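Local coordinates for beta-1,4-mannanase (Caldicellulosiruptor saccharolyticus, PDB 1PMJ), which is the family 27 carbohydrate-binding module of a mannan-degrading enzyme and probably binds beta-1,4-mannan, which would keep the enzyme near its substrate, at residues V85-F90 and I173-V178; M89-D94 and T138-A143. One frame throughout, in Å; residues are numbered along the deposited sequence. Where two conformers were deposited one is given.

Contact 1: V85-F90 and I173-V178; sequences VEFEMF and IYLDNV. With CA (calcium ion), chain B.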
ATOM      1  N   VAL A  85      -6.808  -9.167   2.869  1.00 10.28           N
ATOM      2  CA  VAL A  85      -6.462  -7.960   2.151  1.00 10.77           C
ATOM      3  C   VAL A  85      -5.215  -8.256   1.332  1.00 11.35           C
ATOM      4  O   VAL A  85      -4.232  -8.762   1.875  1.00 11.01           O
ATOM      5  CB  VAL A  85      -6.197  -6.802   3.112  1.00 10.85           C
ATOM      6  CG1 VAL A  85      -5.710  -5.594   2.330  1.00 12.80           C
ATOM      7  CG2 VAL A  85      -7.417  -6.463   3.906  1.00 11.50           C
ATOM      8  N   GLU A  86      -5.288  -7.981   0.030  1.00 12.22           N
ATOM      9  CA  GLU A  86      -4.229  -8.216  -0.984  1.00 13.51           C
ATOM     10  C   GLU A  86      -3.770  -6.858  -1.512  1.00 11.60           C
ATOM     11  O   GLU A  86      -4.536  -5.907  -1.533  1.00 12.07           O
ATOM     12  CB  GLU A  86      -4.810  -9.078  -2.142  1.00 15.18           C
ATOM     13  CG  GLU A  86      -3.834  -9.563  -3.177  1.00 21.32           C
ATOM     14  CD  GLU A  86      -4.485 -10.324  -4.309  1.00 20.98           C
ATOM     15  OE1 GLU A  86      -5.722 -10.213  -4.506  1.00 16.94           O
ATOM     16  OE2 GLU A  86      -3.759 -11.013  -5.049  1.00 25.53           O
ATOM     17  N   PHE A  87      -2.540  -6.772  -1.990  1.00 10.17           N
ATOM     18  CA  PHE A  87      -2.018  -5.556  -2.591  1.00 10.63           C
ATOM     19  C   PHE A  87      -0.765  -5.894  -3.401  1.00  8.71           C
ATOM     20  O   PHE A  87      -0.117  -6.932  -3.173  1.00 10.32           O
ATOM     21  CB  PHE A  87      -1.661  -4.528  -1.520  1.00 10.34           C
ATOM     22  CG  PHE A  87      -0.550  -4.982  -0.648  1.00 12.27           C
ATOM     23  CD1 PHE A  87      -0.813  -5.774   0.432  1.00 16.20           C
ATOM     24  CD2 PHE A  87       0.770  -4.688  -0.987  1.00 15.95           C
ATOM     25  CE1 PHE A  87       0.230  -6.270   1.185  1.00 17.18           C
ATOM     26  CE2 PHE A  87       1.809  -5.180  -0.224  1.00 18.86           C
ATOM     27  CZ  PHE A  87       1.516  -5.970   0.851  1.00 17.44           C
ATOM     28  N   GLU A  88      -0.368  -4.981  -4.279  1.00  9.68           N
ATOM     29  CA  GLU A  88       0.916  -5.003  -4.969  1.00 10.15           C
ATOM     30  C   GLU A  88       1.643  -3.686  -4.820  1.00  9.40           C
ATOM     31  O   GLU A  88       1.013  -2.622  -4.834  1.00 10.17           O
ATOM     32  CB  GLU A  88       0.700  -5.267  -6.450  1.00 11.93           C
ATOM     33  CG  GLU A  88       0.109  -6.620  -6.775  1.00 14.21           C
ATOM     34  CD  GLU A  88       0.014  -6.846  -8.269  1.00 23.81           C
ATOM     35  OE1 GLU A  88      -0.673  -6.081  -8.938  1.00 27.35           O
ATOM     36  OE2 GLU A  88       0.712  -7.735  -8.781  1.00 31.49           O
ATOM     37  N   MET A  89       2.967  -3.760  -4.670  1.00 10.76           N
ATOM     38  CA  MET A  89       3.833  -2.582  -4.659  1.00  8.33           C
ATOM     39  C   MET A  89       4.873  -2.760  -5.752  1.00  9.45           C
ATOM     40  O   MET A  89       5.367  -3.876  -5.958  1.00 10.44           O
ATOM     41  CB  MET A  89       4.538  -2.369  -3.314  1.00 12.85           C
ATOM     42  CG  MET A  89       3.663  -2.034  -2.182  0.50  9.27           C
ATOM     43  SD  MET A  89       4.445  -2.261  -0.592  0.50 18.31           S
ATOM     44  CE  MET A  89       5.962  -1.752  -1.003  0.50 14.42           C
ATOM     45  N   PHE A  90       5.230  -1.651  -6.418  1.00  9.62           N
ATOM     46  CA  PHE A  90       6.204  -1.632  -7.495  1.00  9.87           C
ATOM     47  C   PHE A  90       7.232  -0.538  -7.199  1.00  9.15           C
ATOM     48  O   PHE A  90       6.863   0.617  -6.914  1.00 10.73           O
ATOM     49  CB  PHE A  90       5.544  -1.295  -8.862  1.00 10.03           C
ATOM     50  CG  PHE A  90       4.402  -2.205  -9.234  1.00  9.63           C
ATOM     51  CD1 PHE A  90       3.175  -2.094  -8.589  1.00  9.52           C
ATOM     52  CD2 PHE A  90       4.551  -3.160 -10.207  1.00 10.71           C
ATOM     53  CE1 PHE A  90       2.087  -2.940  -8.920  1.00 10.21           C
ATOM     54  CE2 PHE A  90       3.506  -4.013 -10.522  1.00 12.33           C
ATOM     55  CZ  PHE A  90       2.270  -3.881  -9.870  1.00 12.37           C
ATOM     56  N   ILE A 173       7.341   4.821  -5.110  1.00  9.94           N
ATOM     57  CA  ILE A 173       6.845   3.478  -4.835  1.00 10.66           C
ATOM     58  C   ILE A 173       5.405   3.510  -5.299  1.00 11.76           C
ATOM     59  O   ILE A 173       4.658   4.428  -4.883  1.00 11.65           O
ATOM     60  CB  ILE A 173       6.904   3.133  -3.309  1.00 10.07           C
ATOM     61  CG1 ILE A 173       8.366   3.196  -2.823  1.00 10.21           C
ATOM     62  CG2 ILE A 173       6.193   1.799  -3.051  1.00 13.06           C
ATOM     63  CD1 ILE A 173       8.537   2.966  -1.335  1.00 13.43           C
ATOM     64  N   TYR A 174       5.002   2.543  -6.135  1.00 10.62           N
ATOM     65  CA  TYR A 174       3.627   2.464  -6.629  1.00  9.91           C
ATOM     66  C   TYR A 174       2.837   1.401  -5.880  1.00 11.35           C
ATOM     67  O   TYR A 174       3.341   0.303  -5.611  1.00 13.54           O
ATOM     68  CB  TYR A 174       3.543   2.179  -8.114  1.00  9.76           C
ATOM     69  CG  TYR A 174       4.302   3.134  -8.990  1.00  9.25           C
ATOM     70  CD1 TYR A 174       5.681   2.991  -9.177  1.00 11.79           C
ATOM     71  CD2 TYR A 174       3.674   4.241  -9.575  1.00 10.54           C
ATOM     72  CE1 TYR A 174       6.404   3.866  -9.983  1.00 11.38           C
ATOM     73  CE2 TYR A 174       4.394   5.106 -10.386  1.00  9.90           C
ATOM     74  CZ  TYR A 174       5.765   4.945 -10.571  1.00 11.10           C
ATOM     75  OH  TYR A 174       6.518   5.803 -11.397  1.00 12.41           O
ATOM     76  N   LEU A 175       1.607   1.744  -5.532  1.00 10.26           N
ATOM     77  CA  LEU A 175       0.667   0.828  -4.935  1.00  9.92           C
ATOM     78  C   LEU A 175      -0.455   0.577  -5.934  1.00 11.41           C
ATOM     79  O   LEU A 175      -0.930   1.486  -6.602  1.00 10.39           O
ATOM     80  CB  LEU A 175       0.114   1.418  -3.646  1.00 11.96           C
ATOM     81  CG  LEU A 175      -0.799   0.638  -2.744  1.00 14.66           C
ATOM     82  CD1 LEU A 175      -0.021  -0.556  -2.170  1.00 15.45           C
ATOM     83  CD2 LEU A 175      -1.320   1.518  -1.655  1.00 16.30           C
ATOM     84  N   ASP A 176      -0.868  -0.666  -6.051  1.00  9.36           N
ATOM     85  CA  ASP A 176      -1.975  -1.019  -6.941  1.00  9.53           C
ATOM     86  C   ASP A 176      -2.699  -2.251  -6.461  1.00  9.08           C
ATOM     87  O   ASP A 176      -2.213  -3.001  -5.610  1.00 10.48           O
ATOM     88  CB  ASP A 176      -1.441  -1.240  -8.374  1.00  8.52           C
ATOM     89  CG  ASP A 176      -2.480  -0.944  -9.477  1.00 10.56           C
ATOM     90  OD1 ASP A 176      -3.662  -0.617  -9.164  1.00 10.66           O
ATOM     91  OD2 ASP A 176      -2.155  -0.999 -10.697  1.00 10.24           O
ATOM     92  N   ASN A 177      -3.887  -2.460  -6.999  1.00  9.83           N
ATOM     93  CA  ASN A 177      -4.651  -3.675  -6.787  1.00  9.51           C
ATOM     94  C   ASN A 177      -4.795  -4.039  -5.303  1.00  9.84           C
ATOM     95  O   ASN A 177      -4.578  -5.174  -4.877  1.00 11.51           O
ATOM     96  CB  ASN A 177      -4.006  -4.777  -7.594  1.00 10.43           C
ATOM     97  CG  ASN A 177      -4.192  -4.570  -9.088  1.00 12.54           C
ATOM     98  OD1 ASN A 177      -5.182  -3.953  -9.501  1.00 15.50           O
ATOM     99  ND2 ASN A 177      -3.277  -5.090  -9.885  1.00 18.26           N
ATOM    100  N   VAL A 178      -5.223  -3.055  -4.530  1.00  9.89           N
ATOM    101  CA  VAL A 178      -5.543  -3.259  -3.131  1.00 10.18           C
ATOM    102  C   VAL A 178      -6.950  -3.826  -3.069  1.00 11.15           C
ATOM    103  O   VAL A 178      -7.901  -3.169  -3.492  1.00 12.87           O
ATOM    104  CB  VAL A 178      -5.445  -1.937  -2.330  1.00 10.38           C
ATOM    105  CG1 VAL A 178      -5.848  -2.134  -0.883  1.00 10.11           C
ATOM    106  CG2 VAL A 178      -4.038  -1.346  -2.420  1.00 11.33           C
TER
HETATM  107 CA    CA B 300      -4.438  -0.118 -11.490  1.00 10.07          CA
HETATM  108  O   HOH W   1      -5.331  -2.308 -11.586  1.00 10.40           O

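Contact 2: M89-D94 and T138-A143; sequences MFIPYD and TVIHKA. With EDO (1,2-ethanediol), chain D.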
ATOM      1  N   MET A  89       2.967  -3.760  -4.670  1.00 10.76           N
ATOM      2  CA  MET A  89       3.833  -2.582  -4.659  1.00  8.33           C
ATOM      3  C   MET A  89       4.873  -2.760  -5.752  1.00  9.45           C
ATOM      4  O   MET A  89       5.367  -3.876  -5.958  1.00 10.44           O
ATOM      5  CB  MET A  89       4.538  -2.369  -3.314  1.00 12.85           C
ATOM      6  CG  MET A  89       3.663  -2.034  -2.182  0.50  9.27           C
ATOM      7  SD  MET A  89       4.445  -2.261  -0.592  0.50 18.31           S
ATOM      8  CE  MET A  89       5.962  -1.752  -1.003  0.50 14.42           C
ATOM      9  N   PHE A  90       5.230  -1.651  -6.418  1.00  9.62           N
ATOM     10  CA  PHE A  90       6.204  -1.632  -7.495  1.00  9.87           C
ATOM     11  C   PHE A  90       7.232  -0.538  -7.199  1.00  9.15           C
ATOM     12  O   PHE A  90       6.863   0.617  -6.914  1.00 10.73           O
ATOM     13  CB  PHE A  90       5.544  -1.295  -8.862  1.00 10.03           C
ATOM     14  CG  PHE A  90       4.402  -2.205  -9.234  1.00  9.63           C
ATOM     15  CD1 PHE A  90       3.175  -2.094  -8.589  1.00  9.52           C
ATOM     16  CD2 PHE A  90       4.551  -3.160 -10.207  1.00 10.71           C
ATOM     17  CE1 PHE A  90       2.087  -2.940  -8.920  1.00 10.21           C
ATOM     18  CE2 PHE A  90       3.506  -4.013 -10.522  1.00 12.33           C
ATOM     19  CZ  PHE A  90       2.270  -3.881  -9.870  1.00 12.37           C
ATOM     20  N   ILE A  91       8.505  -0.906  -7.252  1.00  9.35           N
ATOM     21  CA  ILE A  91       9.609   0.032  -7.010  1.00  9.41           C
ATOM     22  C   ILE A  91      10.604  -0.091  -8.162  1.00  8.86           C
ATOM     23  O   ILE A  91      11.053  -1.183  -8.475  1.00 10.80           O
ATOM     24  CB  ILE A  91      10.330  -0.221  -5.657  1.00  8.45           C
ATOM     25  CG1 ILE A  91       9.329  -0.506  -4.529  1.00 11.69           C
ATOM     26  CG2 ILE A  91      11.270   0.924  -5.367  1.00  9.01           C
ATOM     27  CD1 ILE A  91       9.063  -1.943  -4.259  1.00 13.10           C
ATOM     28  N   PRO A  92      10.923   0.999  -8.843  1.00  9.74           N
ATOM     29  CA  PRO A  92      11.854   0.905  -9.974  1.00 11.69           C
ATOM     30  C   PRO A  92      13.174   0.212  -9.577  1.00 10.73           C
ATOM     31  O   PRO A  92      13.874   0.623  -8.651  1.00 10.03           O
ATOM     32  CB  PRO A  92      12.089   2.360 -10.374  1.00 13.55           C
ATOM     33  CG  PRO A  92      11.121   3.150  -9.676  1.00 16.78           C
ATOM     34  CD  PRO A  92      10.416   2.372  -8.638  1.00 11.19           C
ATOM     35  N   TYR A  93      13.503  -0.837 -10.323  1.00 11.20           N
ATOM     36  CA  TYR A  93      14.527  -1.774  -9.890  1.00 11.54           C
ATOM     37  C   TYR A  93      15.937  -1.175  -9.910  1.00 12.70           C
ATOM     38  O   TYR A  93      16.671  -1.314  -8.953  1.00 12.94           O
ATOM     39  CB  TYR A  93      14.501  -3.020 -10.781  1.00 11.90           C
ATOM     40  CG  TYR A  93      15.609  -3.977 -10.473  1.00 12.15           C
ATOM     41  CD1 TYR A  93      15.412  -4.958  -9.538  1.00 12.52           C
ATOM     42  CD2 TYR A  93      16.844  -3.917 -11.124  1.00 15.20           C
ATOM     43  CE1 TYR A  93      16.435  -5.865  -9.201  1.00 14.72           C
ATOM     44  CE2 TYR A  93      17.846  -4.814 -10.793  1.00 16.84           C
ATOM     45  CZ  TYR A  93      17.626  -5.762  -9.827  1.00 17.23           C
ATOM     46  OH  TYR A  93      18.589  -6.694  -9.482  1.00 21.08           O
ATOM     47  N   ASP A  94      16.321  -0.520 -11.000  1.00 13.94           N
ATOM     48  CA  ASP A  94      17.708  -0.022 -11.096  1.00 14.67           C
ATOM     49  C   ASP A  94      17.971   1.014 -10.009  1.00 15.10           C
ATOM     50  O   ASP A  94      18.977   0.921  -9.304  1.00 16.88           O
ATOM     51  CB  ASP A  94      17.995   0.550 -12.477  1.00 17.48           C
ATOM     52  CG  ASP A  94      18.062  -0.498 -13.566  1.00 23.03           C
ATOM     53  OD1 ASP A  94      18.265  -1.708 -13.292  1.00 23.96           O
ATOM     54  OD2 ASP A  94      17.947  -0.156 -14.765  1.00 27.79           O
ATOM     55  N   THR A 138      10.940  -3.961  -9.084  1.00  9.53           N
ATOM     56  CA  THR A 138      10.739  -4.897  -7.975  1.00  9.19           C
ATOM     57  C   THR A 138       9.253  -4.895  -7.614  1.00  9.30           C
ATOM     58  O   THR A 138       8.679  -3.818  -7.387  1.00 10.60           O
ATOM     59  CB  THR A 138      11.536  -4.414  -6.755  1.00 10.71           C
ATOM     60  OG1 THR A 138      12.913  -4.314  -7.088  1.00 10.59           O
ATOM     61  CG2 THR A 138      11.403  -5.343  -5.543  1.00 13.63           C
ATOM     62  N   VAL A 139       8.644  -6.091  -7.562  1.00 10.36           N
ATOM     63  CA  VAL A 139       7.235  -6.247  -7.288  1.00 11.29           C
ATOM     64  C   VAL A 139       7.045  -7.078  -6.030  1.00 13.00           C
ATOM     65  O   VAL A 139       7.549  -8.197  -5.940  1.00 13.92           O
ATOM     66  CB  VAL A 139       6.472  -6.853  -8.475  1.00 13.99           C
ATOM     67  CG1 VAL A 139       4.965  -6.911  -8.161  1.00 16.94           C
ATOM     68  CG2 VAL A 139       6.773  -6.055  -9.741  1.00 16.16           C
ATOM     69  N   ILE A 140       6.342  -6.487  -5.079  1.00 10.94           N
ATOM     70  CA  ILE A 140       5.942  -7.074  -3.794  1.00 14.38           C
ATOM     71  C   ILE A 140       4.453  -7.383  -3.928  1.00 15.71           C
ATOM     72  O   ILE A 140       3.679  -6.524  -4.312  1.00 15.77           O
ATOM     73  CB  ILE A 140       6.150  -6.064  -2.630  1.00 16.82           C
ATOM     74  CG1 ILE A 140       7.599  -5.517  -2.558  1.00 18.54           C
ATOM     75  CG2 ILE A 140       5.716  -6.682  -1.296  1.00 20.54           C
ATOM     76  CD1 ILE A 140       8.659  -6.628  -2.502  1.00 22.62           C
ATOM     77  N   HIS A 141       4.044  -8.601  -3.605  1.00 15.61           N
ATOM     78  CA  HIS A 141       2.634  -8.990  -3.697  1.00 13.70           C
ATOM     79  C   HIS A 141       2.343  -9.915  -2.544  1.00 16.39           C
ATOM     80  O   HIS A 141       3.004 -10.974  -2.407  1.00 18.49           O
ATOM     81  CB  HIS A 141       2.320  -9.652  -5.036  1.00 19.14           C
ATOM     82  CG  HIS A 141       0.943 -10.242  -5.132  1.00 25.87           C
ATOM     83  ND1 HIS A 141       0.699 -11.450  -5.755  1.00 31.95           N
ATOM     84  CD2 HIS A 141      -0.265  -9.775  -4.720  1.00 20.83           C
ATOM     85  CE1 HIS A 141      -0.597 -11.710  -5.706  1.00 33.10           C
ATOM     86  NE2 HIS A 141      -1.206 -10.710  -5.087  1.00 26.88           N
ATOM     87  N   LYS A 142       1.395  -9.517  -1.702  1.00 15.61           N
ATOM     88  CA  LYS A 142       1.042 -10.305  -0.514  1.00 14.93           C
ATOM     89  C   LYS A 142      -0.481 -10.252  -0.298  1.00 12.07           C
ATOM     90  O   LYS A 142      -1.154  -9.323  -0.708  1.00 13.66           O
ATOM     91  CB  LYS A 142       1.748  -9.770   0.748  1.00 19.10           C
ATOM     92  CG  LYS A 142       3.264 -10.038   0.842  1.00 25.03           C
ATOM     93  CD  LYS A 142       3.516 -11.415   1.407  1.00 31.63           C
ATOM     94  CE  LYS A 142       4.979 -11.657   1.731  1.00 37.25           C
ATOM     95  NZ  LYS A 142       5.227 -13.115   1.854  1.00 39.06           N
ATOM     96  N   ALA A 143      -1.019 -11.285   0.328  1.00 12.14           N
ATOM     97  CA  ALA A 143      -2.343 -11.283   0.918  1.00 11.74           C
ATOM     98  C   ALA A 143      -2.238 -11.645   2.391  1.00 10.62           C
ATOM     99  O   ALA A 143      -1.662 -12.696   2.759  1.00 13.28           O
ATOM    100  CB  ALA A 143      -3.230 -12.252   0.241  1.00 12.48           C
TER
HETATM  101  C1  EDO D 401       7.443 -11.088  -2.138  1.00 33.58           C
HETATM  102  O1  EDO D 401       6.271 -10.691  -2.836  1.00 35.75           O
HETATM  103  C2  EDO D 401       7.361 -10.451  -0.767  1.00 36.50           C
HETATM  104  O2  EDO D 401       8.560  -9.756  -0.560  1.00 35.94           O

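Contact 1: V85-F90 and I173-V178
The side chains of Glu88 and Asn177 run alongside each other in the same direction, and Asn177 ND2 donates to Glu88 OE1 at 2.9 Å. The carboxylate and amide planes are only 22° apart; the oxygen sits in the amide plane and is approached nearly head-on. Beyond this bond Asn177 OD1 accepts from a water at 2.7 Å, and that water is a calcium ligand, so both ends of the amide are engaged. Were an alanine to replace Glu88, Asn177 ND2 would probably lose this acceptor and the amide that holds the calcium-bound water would be freer to turn. Asp176 grips the calcium with both oxygens, OD1 at 2.5 Å and OD2 at 2.6 Å; Asp10, Glu12, Asn44 and Tyr46 also bind the ion. The strands are antiparallel, and a beta bulge sets Asn177 and Val178 opposite Phe87, just past the hydrogen-bonded pair of Glu88 and Asp176. On the same face as the carboxylates, the Phe90 ring crosses Asp176 at a slant, CE1 lying 4.0 Å from Asp176 CB, while Tyr174 O meets the ring edge. The other face is apolar. With chi1 at -175°, Leu175 swings CG away from its own amide nitrogen, and CD1 comes to 3.5 Å from Glu88 O. Nearby, Val178 CG2 reaches Phe87 CB at 4.1 Å, and the aromatic rings of Phe160 and Tyr105 in the second sheet close over this side.

Contact 2: M89-D94 and T138-A143
Both methyls of Val139 come to the CD2-CE2 side of the Phe90 ring from the same side of its plane: CG2 is nearest, 3.7 Å from Phe90 CD2, while CG1 lies over that face, 4.0 Å from CE2. The two side chains run alongside each other from a non-hydrogen-bonded pair. Paired backbone bonds lock the strands at the neighbouring positions, Met89 with Ile140 and Ile91 with Thr138. On the opposite face of the sheet Ile91 turns its chain back toward the partner strand; a chi2 of 95°, well away from a staggered value, brings CD1 to 3.7 Å from Thr138 O and 4.2 Å from Ile140 CG1. The packed region extends to the start of the helix, with Pro92 at the N-cap, where Tyr93 crosses the buried Thr138 at about a right angle and offers a ring edge to Thr138 OG1, 3.6 Å from Tyr93 CD1. That hydroxyl is hydrogen-bonded to Ala124 O. The loose, solvent side is at His141 to Ala143, which do not pack on 89-94. There His141 N donates almost straight (173°) to O1 of an ethanediol at 3.1 Å, a molecule probably from the crystallisation liquor. Met89, Ile91 and Ile140 lie on the face toward the second sheet, where Met89 and Ile140 meet Tyr105, as in the two-sheet beta-sandwich of family 27 modules.

In the fold
Strand 84-92 is the common element: contact 1 joins it to strand 172-181 on one edge and contact 2 to strand 135-145 on the other, making three neighbouring strands of one antiparallel sheet. Both contacts are buried, but the centre of contact 1 lies about 5 Å, and that of contact 2 about 11 Å, from the centre of the chain, contact 2 being nearer the short helix 93-98. Both are backbone ladders; contact 1 adds a side-chain hydrogen bond and calcium ligation, whereas the side chains of contact 2 meet across the strands mainly by apolar packing. A hydrogen bond between Glu86 OE2 and His141 NE2 ties them directly, and Met89 and Phe90 belong to both.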